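Local atomic coordinates of Adhesin/hemolysin (PDB entry 4G6V), a protein that inhibits the growth of closely related neighbouring bacteria on contact, as the tRNase toxin of a contact-dependent growth inhibition system, here bound by its immunity protein CdiI. Residues 63-68 with 133-138; 82-87 with 93-98; 102-107 with 115-120; 160-163 with 167-170. All blocks are in the same frame, centred on the assembly; numbering follows the deposited sequence.

Contact 1 (63-68 with 133-138); sequences LIRENQ and NLADSS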
loop_
_atom_site.group_PDB
_atom_site.type_symbol
_atom_site.label_atom_id
_atom_site.label_comp_id
_atom_site.label_asym_id
_atom_site.label_seq_id
_atom_site.Cartn_x
_atom_site.Cartn_y
_atom_site.Cartn_z
ATOM N N LEU A 63 9.703 5.203 0.393
ATOM C CA LEU A 63 10.868 4.372 0.086
ATOM C C LEU A 63 11.982 4.517 1.153
ATOM O O LEU A 63 12.577 3.529 1.560
ATOM C CB LEU A 63 11.396 4.643 -1.333
ATOM C CG LEU A 63 10.368 4.417 -2.450
ATOM C CD1 LEU A 63 11.012 4.520 -3.809
ATOM C CD2 LEU A 63 9.660 3.064 -2.306
ATOM N N ILE A 64 12.248 5.739 1.612
ATOM C CA ILE A 64 13.175 5.943 2.719
ATOM C C ILE A 64 12.788 5.021 3.863
ATOM O O ILE A 64 13.587 4.204 4.317
ATOM C CB ILE A 64 13.188 7.425 3.248
ATOM C CG1 ILE A 64 13.800 8.376 2.225
ATOM C CG2 ILE A 64 14.031 7.550 4.496
ATOM C CD1 ILE A 64 15.154 7.936 1.765
ATOM N N ARG A 65 11.552 5.144 4.327
ATOM C CA ARG A 65 11.116 4.381 5.497
ATOM C C ARG A 65 11.206 2.858 5.343
ATOM O O ARG A 65 11.387 2.137 6.330
ATOM C CB ARG A 65 9.718 4.807 5.897
ATOM C CG ARG A 65 9.648 6.278 6.238
ATOM C CD ARG A 65 10.032 6.465 7.667
ATOM N NE ARG A 65 9.888 7.849 8.084
ATOM C CZ ARG A 65 10.888 8.720 8.124
ATOM N NH1 ARG A 65 12.107 8.344 7.764
ATOM N NH2 ARG A 65 10.667 9.969 8.524
ATOM N N GLU A 66 11.088 2.374 4.109
ATOM C CA GLU A 66 11.253 0.954 3.814
ATOM C C GLU A 66 12.724 0.536 3.988
ATOM O O GLU A 66 13.038 -0.458 4.645
ATOM C CB GLU A 66 10.779 0.637 2.393
ATOM C CG GLU A 66 10.937 -0.822 2.015
ATOM C CD GLU A 66 11.266 -1.016 0.545
ATOM O OE1 GLU A 66 10.584 -0.391 -0.286
ATOM O OE2 GLU A 66 12.194 -1.800 0.223
ATOM N N ASN A 67 13.634 1.296 3.396
ATOM C CA ASN A 67 15.045 1.006 3.580
ATOM C C ASN A 67 15.430 1.110 5.051
ATOM O O ASN A 67 16.240 0.325 5.543
ATOM C CB ASN A 67 15.909 1.901 2.691
ATOM C CG ASN A 67 15.994 1.379 1.253
ATOM O OD1 ASN A 67 15.614 0.239 0.962
ATOM N ND2 ASN A 67 16.496 2.211 0.354
ATOM N N GLN A 68 14.808 2.052 5.755
ATOM C CA GLN A 68 15.077 2.232 7.173
ATOM C C GLN A 68 14.538 1.116 8.072
ATOM O O GLN A 68 15.191 0.749 9.047
ATOM C CB GLN A 68 14.571 3.582 7.649
ATOM C CG GLN A 68 15.373 4.745 7.096
ATOM C CD GLN A 68 14.799 6.087 7.510
ATOM O OE1 GLN A 68 13.571 6.279 7.553
ATOM N NE2 GLN A 68 15.682 7.022 7.829
ATOM N N ASN A 133 5.704 0.908 10.234
ATOM C CA ASN A 133 6.693 1.858 10.723
ATOM C C ASN A 133 6.058 3.191 11.084
ATOM O O ASN A 133 5.607 3.948 10.192
ATOM C CB ASN A 133 7.735 2.067 9.639
ATOM C CG ASN A 133 8.950 2.796 10.135
ATOM O OD1 ASN A 133 8.895 3.530 11.128
ATOM N ND2 ASN A 133 10.066 2.612 9.436
ATOM N N LEU A 134 6.029 3.494 12.382
ATOM C CA LEU A 134 5.328 4.693 12.867
ATOM C C LEU A 134 6.148 6.005 12.858
ATOM O O LEU A 134 5.784 6.964 13.538
ATOM C CB LEU A 134 4.709 4.450 14.254
ATOM C CG LEU A 134 3.690 3.302 14.383
ATOM C CD1 LEU A 134 3.065 3.282 15.767
ATOM C CD2 LEU A 134 2.591 3.378 13.321
ATOM N N ALA A 135 7.234 6.047 12.082
ATOM C CA ALA A 135 8.102 7.236 11.998
ATOM C C ALA A 135 7.326 8.543 11.826
ATOM O O ALA A 135 7.542 9.498 12.564
ATOM C CB ALA A 135 9.121 7.079 10.868
ATOM N N ASP A 136 6.414 8.579 10.857
ATOM C CA ASP A 136 5.686 9.800 10.540
ATOM C C ASP A 136 4.217 9.766 10.979
ATOM O O ASP A 136 3.419 10.587 10.533
ATOM C CB ASP A 136 5.757 10.052 9.036
ATOM C CG ASP A 136 7.151 9.861 8.487
ATOM O OD1 ASP A 136 7.973 10.788 8.654
ATOM O OD2 ASP A 136 7.424 8.791 7.891
ATOM N N SER A 137 3.852 8.821 11.840
ATOM C CA SER A 137 2.479 8.723 12.315
ATOM C C SER A 137 2.369 9.082 13.791
ATOM O O SER A 137 3.277 8.822 14.562
ATOM C CB SER A 137 1.966 7.298 12.102
ATOM O OG SER A 137 0.773 7.067 12.825
ATOM N N SER A 138 1.245 9.655 14.193
ATOM C CA SER A 138 1.042 9.993 15.601
ATOM C C SER A 138 0.224 8.929 16.340
ATOM O O SER A 138 -0.161 9.121 17.492
ATOM C CB SER A 138 0.383 11.374 15.749
ATOM O OG SER A 138 -0.979 11.372 15.327
#
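Arg-65, on helix 57-74, faces Asn-133 at the end of strand 129-133, their CA atoms 7.3 Å apart, and beyond Asn-133 the chain folds into a type I beta turn from Leu-134 to Ser-137. Arg-65 bends at chi2 (-85°) and is straight at chi3, and its guanidinium takes the oncoming carboxylate of Asp-136 at its edge. The grip is a side-on salt bridge: NE of Arg-65 gives a hydrogen bond to OD2 of Asp-136 at 2.6 Å, and NH2 of Arg-65 gives another to OD1 at 2.8 Å. Both oxygens are met on their syn sides, though somewhat out of the carboxylate plane, and the two planes lie only 11° apart. In the PDDEXK nuclease fold this ties the helix bearing Glu-66, a likely active-site residue, to the turn after strand 129-133, which lies inside the sheet. The guanidinium is also held on its far nitrogen, where NH1 donates in plane to a lone pair of OE1 of Gln-68, one helical turn on, fixing its rotation from two sides. An Asx turn overlaps the start of the beta turn: OD1 of Asn-133 accepts from N of Ala-135 at 3.2 Å. The amide's other end, ND2 of Asn-133, makes a weak bond to the backbone O of Arg-65 at 3.4 Å. OD2 of Asp-136 has a second cationic partner, Arg-61, one turn earlier on the helix.

Contact 2 (82-87 with 93-98); sequences QNPEVL and DYTING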
loop_
_atom_site.group_PDB
_atom_site.type_symbol
_atom_site.label_atom_id
_atom_site.label_comp_id
_atom_site.label_asym_id
_atom_site.label_seq_id
_atom_site.Cartn_x
_atom_site.Cartn_y
_atom_site.Cartn_z
ATOM N N GLN A 82 16.262 -7.760 1.572
ATOM C CA GLN A 82 15.552 -6.716 0.851
ATOM C C GLN A 82 15.347 -7.090 -0.614
ATOM O O GLN A 82 16.252 -7.623 -1.266
ATOM C CB GLN A 82 16.313 -5.396 0.942
ATOM C CG GLN A 82 16.281 -4.751 2.312
ATOM C CD GLN A 82 16.660 -3.294 2.254
ATOM O OE1 GLN A 82 17.762 -2.901 2.658
ATOM N NE2 GLN A 82 15.748 -2.474 1.745
ATOM N N ASN A 83 14.153 -6.794 -1.124
ATOM C CA ASN A 83 13.807 -7.080 -2.510
ATOM C C ASN A 83 14.195 -8.500 -2.942
ATOM O O ASN A 83 14.934 -8.688 -3.919
ATOM C CB ASN A 83 14.390 -6.011 -3.441
ATOM C CG ASN A 83 13.984 -4.597 -3.023
ATOM O OD1 ASN A 83 12.819 -4.222 -3.132
ATOM N ND2 ASN A 83 14.943 -3.818 -2.523
ATOM N N PRO A 84 13.679 -9.506 -2.207
ATOM C CA PRO A 84 13.976 -10.914 -2.500
ATOM C C PRO A 84 13.335 -11.381 -3.795
ATOM O O PRO A 84 12.212 -10.994 -4.063
ATOM C CB PRO A 84 13.328 -11.650 -1.319
ATOM C CG PRO A 84 12.260 -10.712 -0.816
ATOM C CD PRO A 84 12.852 -9.356 -0.989
ATOM N N GLU A 85 14.011 -12.205 -4.587
ATOM C CA GLU A 85 13.298 -12.900 -5.661
ATOM C C GLU A 85 12.227 -13.848 -5.069
ATOM O O GLU A 85 12.491 -14.574 -4.112
ATOM C CB GLU A 85 14.272 -13.691 -6.532
ATOM C CG GLU A 85 15.399 -12.864 -7.111
ATOM C CD GLU A 85 14.973 -12.107 -8.353
ATOM O OE1 GLU A 85 15.684 -11.143 -8.738
ATOM O OE2 GLU A 85 13.925 -12.489 -8.940
ATOM N N VAL A 86 11.014 -13.823 -5.611
ATOM C CA VAL A 86 10.007 -14.829 -5.246
ATOM C C VAL A 86 9.086 -15.182 -6.426
ATOM O O VAL A 86 8.958 -14.427 -7.410
ATOM C CB VAL A 86 9.118 -14.416 -4.032
ATOM C CG1 VAL A 86 9.951 -14.126 -2.786
ATOM C CG2 VAL A 86 8.233 -13.233 -4.404
ATOM N N LEU A 87 8.416 -16.323 -6.290
ATOM C CA LEU A 87 7.718 -16.950 -7.402
ATOM C C LEU A 87 6.661 -16.062 -8.083
ATOM O O LEU A 87 6.743 -15.797 -9.290
ATOM C CB LEU A 87 7.130 -18.289 -6.966
ATOM N N ASP A 93 8.669 -6.507 -0.357
ATOM C CA ASP A 93 9.681 -5.621 0.186
ATOM C C ASP A 93 10.839 -6.389 0.825
ATOM O O ASP A 93 12.007 -6.189 0.473
ATOM C CB ASP A 93 9.046 -4.687 1.224
ATOM C CG ASP A 93 8.182 -3.609 0.598
ATOM O OD1 ASP A 93 8.318 -3.370 -0.626
ATOM O OD2 ASP A 93 7.376 -2.995 1.336
ATOM N N TYR A 94 10.496 -7.254 1.773
ATOM C CA TYR A 94 11.480 -8.017 2.518
ATOM C C TYR A 94 11.185 -9.508 2.539
ATOM O O TYR A 94 10.110 -9.957 2.112
ATOM C CB TYR A 94 11.468 -7.616 3.978
ATOM C CG TYR A 94 11.266 -6.156 4.242
ATOM C CD1 TYR A 94 12.198 -5.204 3.801
ATOM C CD2 TYR A 94 10.179 -5.722 4.991
ATOM C CE1 TYR A 94 12.029 -3.876 4.066
ATOM C CE2 TYR A 94 10.006 -4.387 5.277
ATOM C CZ TYR A 94 10.936 -3.462 4.807
ATOM O OH TYR A 94 10.760 -2.129 5.077
ATOM N N THR A 95 12.067 -10.203 3.262
ATOM C CA THR A 95 11.890 -11.557 3.785
ATOM C C THR A 95 12.445 -11.505 5.225
ATOM O O THR A 95 13.624 -11.197 5.407
ATOM C CB THR A 95 12.665 -12.595 2.964
ATOM O OG1 THR A 95 14.063 -12.284 2.993
ATOM C CG2 THR A 95 12.182 -12.601 1.521
ATOM N N ILE A 96 11.622 -11.775 6.246
ATOM C CA ILE A 96 12.059 -11.592 7.616
ATOM C C ILE A 96 12.071 -12.962 8.302
ATOM O O ILE A 96 11.004 -13.573 8.571
ATOM C CB ILE A 96 11.194 -10.552 8.359
ATOM C CG1 ILE A 96 11.351 -9.183 7.714
ATOM C CG2 ILE A 96 11.571 -10.466 9.841
ATOM C CD1 ILE A 96 10.657 -8.101 8.454
ATOM N N ASN A 97 13.286 -13.460 8.541
ATOM C CA ASN A 97 13.478 -14.836 9.004
ATOM C C ASN A 97 12.720 -15.830 8.115
ATOM O O ASN A 97 12.094 -16.780 8.608
ATOM C CB ASN A 97 13.064 -14.982 10.472
ATOM C CG ASN A 97 13.867 -14.081 11.382
ATOM O OD1 ASN A 97 14.866 -13.500 10.960
ATOM N ND2 ASN A 97 13.446 -13.964 12.638
ATOM N N GLY A 98 12.770 -15.587 6.805
ATOM C CA GLY A 98 12.181 -16.488 5.838
ATOM C C GLY A 98 10.822 -16.059 5.305
ATOM O O GLY A 98 10.510 -16.345 4.151
#
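Gln-82 and Tyr-94 come together where strand 79-82 ends beside strand 94-96, antiparallel neighbours in the mixed sheet of the PDDEXK nuclease fold, with their CA atoms 4.6 Å apart. CG of Gln-82 lies at the edge of the Tyr-94 ring, 4.4 Å from CD1. The polar ends of both side chains are directed to helix 57-74: NE2 of Gln-82 bonds to Asn-67, and the hydroxyl of Tyr-94 to the backbone O of Glu-66. At Asn-83 the chain turns out of the strand with positive phi and psi (47° and 57°). Its backbone N makes the hydrogen bond of this contact, to the carbonyl O of Asp-93 at 2.7 Å, with the donor tilted out of the carbonyl plane. ND2 of Asn-83 bonds to the backbone O of Lys-47 and to OG1 of Thr-49. Pro-84 then lays its ring against the start of strand 94-96: CG of Pro-84 lies 3.7 Å from O of Tyr-94, while CD of Pro-84 lies 3.6 Å from O of Asp-93. The carbonyl of Asp-93 thus serves as acceptor for Asn-83 and as a packing surface for the proline. Asp-93 is a likely active-site residue. Its CB points away from 82-87, and its OD2 bonds to the backbone N of Asn-103 and to N of Ala-2 of the CdiI chain. CB of Asp-93 sits over the centre of the Tyr-94 ring, 3.9 Å above its plane.

Contact 3 (102-107 with 115-120); sequences DNYAPA and ATTISN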
loop_
_atom_site.group_PDB
_atom_site.type_symbol
_atom_site.label_atom_id
_atom_site.label_comp_id
_atom_site.label_asym_id
_atom_site.label_seq_id
_atom_site.Cartn_x
_atom_site.Cartn_y
_atom_site.Cartn_z
ATOM N N ASP A 102 5.938 -6.944 3.998
ATOM C CA ASP A 102 5.852 -5.663 3.305
ATOM C C ASP A 102 5.895 -4.502 4.304
ATOM O O ASP A 102 5.400 -4.631 5.429
ATOM C CB ASP A 102 4.599 -5.584 2.427
ATOM C CG ASP A 102 4.816 -6.172 1.034
ATOM O OD1 ASP A 102 5.952 -6.596 0.723
ATOM O OD2 ASP A 102 3.843 -6.204 0.244
ATOM N N ASN A 103 6.505 -3.386 3.897
ATOM C CA ASN A 103 6.574 -2.182 4.733
ATOM C C ASN A 103 5.396 -1.267 4.466
ATOM O O ASN A 103 4.993 -1.088 3.323
ATOM C CB ASN A 103 7.884 -1.397 4.505
ATOM C CG ASN A 103 8.051 -0.219 5.487
ATOM O OD1 ASN A 103 8.176 -0.427 6.689
ATOM N ND2 ASN A 103 8.041 1.023 4.970
ATOM N N TYR A 104 4.845 -0.702 5.533
ATOM C CA TYR A 104 3.770 0.281 5.437
ATOM C C TYR A 104 4.040 1.400 6.441
ATOM O O TYR A 104 4.121 1.172 7.656
ATOM C CB TYR A 104 2.406 -0.384 5.659
ATOM C CG TYR A 104 1.263 0.541 5.984
ATOM C CD1 TYR A 104 1.035 1.704 5.250
ATOM C CD2 TYR A 104 0.393 0.243 7.017
ATOM C CE1 TYR A 104 -0.025 2.552 5.565
ATOM C CE2 TYR A 104 -0.682 1.074 7.326
ATOM C CZ TYR A 104 -0.890 2.223 6.604
ATOM O OH TYR A 104 -1.977 3.030 6.929
ATOM N N ALA A 105 4.223 2.604 5.919
ATOM C CA ALA A 105 4.697 3.700 6.748
ATOM C C ALA A 105 3.672 4.822 6.788
ATOM O O ALA A 105 3.850 5.844 6.153
ATOM C CB ALA A 105 6.045 4.198 6.253
ATOM N N PRO A 106 2.598 4.617 7.560
ATOM C CA PRO A 106 1.473 5.547 7.622
ATOM C C PRO A 106 1.922 6.937 8.041
ATOM O O PRO A 106 2.734 7.066 8.962
ATOM C CB PRO A 106 0.573 4.934 8.705
ATOM C CG PRO A 106 1.509 4.140 9.562
ATOM C CD PRO A 106 2.477 3.548 8.571
ATOM N N ALA A 107 1.425 7.956 7.344
ATOM C CA ALA A 107 1.660 9.332 7.744
ATOM C C ALA A 107 0.420 9.806 8.491
ATOM O O ALA A 107 0.488 10.720 9.321
ATOM C CB ALA A 107 1.933 10.202 6.540
ATOM N N ALA A 115 -5.939 0.614 10.009
ATOM C CA ALA A 115 -6.476 -0.750 9.904
ATOM C C ALA A 115 -7.160 -0.974 8.559
ATOM O O ALA A 115 -6.862 -1.964 7.883
ATOM C CB ALA A 115 -7.439 -1.078 11.053
ATOM N N THR A 116 -8.066 -0.067 8.174
ATOM C CA THR A 116 -8.787 -0.207 6.907
ATOM C C THR A 116 -7.783 -0.401 5.770
ATOM O O THR A 116 -7.996 -1.175 4.832
ATOM C CB THR A 116 -9.675 1.034 6.589
ATOM O OG1 THR A 116 -10.710 1.178 7.573
ATOM C CG2 THR A 116 -10.323 0.901 5.220
ATOM N N THR A 117 -6.669 0.299 5.888
ATOM C CA THR A 117 -5.680 0.344 4.831
ATOM C C THR A 117 -4.979 -0.992 4.752
ATOM O O THR A 117 -4.900 -1.598 3.690
ATOM C CB THR A 117 -4.698 1.542 5.064
ATOM O OG1 THR A 117 -5.452 2.758 4.983
ATOM C CG2 THR A 117 -3.572 1.580 4.036
ATOM N N ILE A 118 -4.482 -1.448 5.891
ATOM C CA ILE A 118 -3.885 -2.763 5.999
ATOM C C ILE A 118 -4.831 -3.834 5.463
ATOM O O ILE A 118 -4.460 -4.639 4.594
ATOM C CB ILE A 118 -3.592 -3.101 7.464
ATOM C CG1 ILE A 118 -2.288 -2.441 7.906
ATOM C CG2 ILE A 118 -3.469 -4.613 7.642
ATOM C CD1 ILE A 118 -2.162 -2.298 9.407
ATOM N N SER A 119 -6.045 -3.855 6.007
ATOM C CA SER A 119 -7.065 -4.819 5.587
ATOM C C SER A 119 -7.133 -4.922 4.063
ATOM O O SER A 119 -7.038 -6.026 3.504
ATOM C CB SER A 119 -8.432 -4.434 6.154
ATOM O OG SER A 119 -9.361 -5.480 5.961
ATOM N N ASN A 120 -7.254 -3.766 3.396
ATOM C CA ASN A 120 -7.312 -3.739 1.934
ATOM C C ASN A 120 -6.022 -4.069 1.188
ATOM O O ASN A 120 -6.060 -4.677 0.110
ATOM C CB ASN A 120 -7.945 -2.456 1.439
ATOM C CG ASN A 120 -9.439 -2.425 1.703
ATOM O OD1 ASN A 120 -10.221 -3.102 1.021
ATOM N ND2 ASN A 120 -9.844 -1.684 2.727
#
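Tyr-104, the last residue of strand 99-104, reaches across to helix 111-123, where its CA is 8.3 Å from that of Ile-118. From CB, with CG anti to the backbone N (chi1 163°), the ring is carried toward the helix. CD2 of Tyr-104 is the first ring atom to meet it, 3.9 Å from CG1 of Ile-118. CE2 lies equally far from the same methylene, and the isoleucine crosses the tyrosine at about a right angle. Farther out, CE1 and CZ approach the methyl of Thr-117, with CZ of Tyr-104 at 3.8 Å from CG2. This packing lies between helix and sheet within the beta-alpha-beta unit of strand 99-104, helix 111-123 and strand 129-133. At the tip, OH of Tyr-104 touches CB and CG2 of Thr-117, both at 3.6 Å. OG1 of Thr-117 bonds to the carbonyl O of Asn-113, with the methyl on the tyrosine side; OG1 also bonds to Asn-97 of the CdiI chain. On one face of the ring CD of Pro-106 stands 3.9 Å above its centre. Lys-121, a likely active-site residue farther along the same helix, also packs against Tyr-104, while Asp-102, another, precedes the tyrosine by two positions on the strand.

Contact 4 (160-163 with 167-170); sequences IVID and NITI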
loop_
_atom_site.group_PDB
_atom_site.type_symbol
_atom_site.label_atom_id
_atom_site.label_comp_id
_atom_site.label_asym_id
_atom_site.label_seq_id
_atom_site.Cartn_x
_atom_site.Cartn_y
_atom_site.Cartn_z
ATOM N N ILE A 160 4.638 -6.589 12.485
ATOM C CA ILE A 160 5.702 -6.020 13.313
ATOM C C ILE A 160 5.610 -4.497 13.378
ATOM O O ILE A 160 5.743 -3.831 12.359
ATOM C CB ILE A 160 7.101 -6.435 12.810
ATOM C CG1 ILE A 160 7.246 -7.959 12.896
ATOM C CG2 ILE A 160 8.177 -5.742 13.634
ATOM C CD1 ILE A 160 8.524 -8.530 12.326
ATOM N N VAL A 161 5.369 -3.956 14.571
ATOM C CA VAL A 161 5.345 -2.503 14.757
ATOM C C VAL A 161 6.717 -1.944 15.146
ATOM O O VAL A 161 7.398 -2.483 16.036
ATOM C CB VAL A 161 4.315 -2.065 15.828
ATOM C CG1 VAL A 161 4.324 -0.548 15.990
ATOM C CG2 VAL A 161 2.917 -2.553 15.474
ATOM N N ILE A 162 7.128 -0.874 14.464
ATOM C CA ILE A 162 8.298 -0.093 14.866
ATOM C C ILE A 162 7.815 1.288 15.272
ATOM O O ILE A 162 7.302 2.024 14.441
ATOM C CB ILE A 162 9.303 0.087 13.727
ATOM C CG1 ILE A 162 9.667 -1.256 13.084
ATOM C CG2 ILE A 162 10.541 0.750 14.255
ATOM C CD1 ILE A 162 10.547 -1.103 11.844
ATOM N N ASP A 163 7.957 1.653 16.538
ATOM C CA ASP A 163 7.464 2.956 16.967
ATOM C C ASP A 163 8.497 4.065 16.675
ATOM O O ASP A 163 9.564 3.796 16.095
ATOM C CB ASP A 163 7.025 2.926 18.442
ATOM C CG ASP A 163 8.196 2.734 19.418
ATOM O OD1 ASP A 163 9.336 2.481 18.967
ATOM O OD2 ASP A 163 7.970 2.845 20.647
ATOM N N ASN A 167 11.458 0.996 18.922
ATOM C CA ASN A 167 11.007 -0.168 19.700
ATOM C C ASN A 167 10.094 -1.110 18.914
ATOM O O ASN A 167 9.087 -0.682 18.330
ATOM C CB ASN A 167 10.273 0.273 20.967
ATOM C CG ASN A 167 11.135 1.120 21.864
ATOM O OD1 ASN A 167 12.297 0.785 22.112
ATOM N ND2 ASN A 167 10.582 2.242 22.340
ATOM N N ILE A 168 10.435 -2.394 18.924
ATOM C CA ILE A 168 9.631 -3.392 18.233
ATOM C C ILE A 168 8.587 -4.034 19.141
ATOM O O ILE A 168 8.914 -4.573 20.207
ATOM C CB ILE A 168 10.495 -4.526 17.637
ATOM C CG1 ILE A 168 11.680 -3.964 16.855
ATOM C CG2 ILE A 168 9.646 -5.410 16.756
ATOM C CD1 ILE A 168 11.277 -2.929 15.849
ATOM N N THR A 169 7.332 -3.960 18.714
ATOM C CA THR A 169 6.285 -4.833 19.240
ATOM C C THR A 169 5.755 -5.773 18.150
ATOM O O THR A 169 5.796 -5.453 16.960
ATOM C CB THR A 169 5.088 -4.054 19.869
ATOM O OG1 THR A 169 4.441 -3.252 18.875
ATOM C CG2 THR A 169 5.550 -3.186 21.025
ATOM N N ILE A 170 5.240 -6.924 18.573
ATOM C CA ILE A 170 4.697 -7.910 17.651
ATOM C C ILE A 170 3.200 -8.093 17.849
ATOM O O ILE A 170 2.714 -8.155 18.979
ATOM C CB ILE A 170 5.384 -9.269 17.838
ATOM C CG1 ILE A 170 6.881 -9.155 17.571
ATOM C CG2 ILE A 170 4.785 -10.295 16.908
ATOM C CD1 ILE A 170 7.196 -8.952 16.124
#
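Val-161 and Thr-169 form the hydrogen-bonded pair between strands 159-162 and 168-171: N of Val-161 gives to O of Thr-169 at 2.9 Å, and N of Thr-169 returns a bond to O of Val-161 at 3.1 Å. O of Val-161 also receives a CA-H...O contact from Ile-168. A third backbone bond runs from N of Asp-163 to O of Asn-167 at 3.2 Å. The two strands make a beta hairpin at the edge of the sheet, 168-171 being outermost within this chain; the axes of segments 160-162 and 168-170 run at 155° to each other, N to C. Where the hairpin turns, CG of Asp-163 sits between the backbone N and the carbonyl carbon (chi1 68°), a torsion that brings OD1 to N of Asn-167 at 2.6 Å in a bent bond. OD1 also accepts a weak bond from N of Leu-165, while OD2 uses its syn lone pair for ND2 of Asn-167 at 3.2 Å. On the isoleucine face, where Ile-162 and Ile-168 also meet helix 57-74, CG1 of Ile-160 packs on CD1 of Ile-170 at 3.4 Å, and CG1 of Ile-162 on CD1 of Ile-168 at 3.6 Å.

Contacts 2 and 3 follow one another along the chain, both nested within the loop that contact 1 closes, and contact 4 comes last. All four reach one mixed sheet: contact 2 lies toward one end, contact 4 at the other edge, their centres about 19 Å apart. Contact 1, about 12 Å from contacts 3 and 4 between centres, joins them through backbone bonds from Asn-133 to Tyr-104 and from Leu-134 to Ile-162. Contacts 2 and 3 meet through neighbouring strands 94-96 and 99-104: N of Asp-93 bonds to OD1 of Asp-102, and OD2 of Asp-93 to N of Asn-103. The likely active-site residues Glu-66, Asp-93 and Asp-102 lie in contacts 1 to 3, which CdiI also touches.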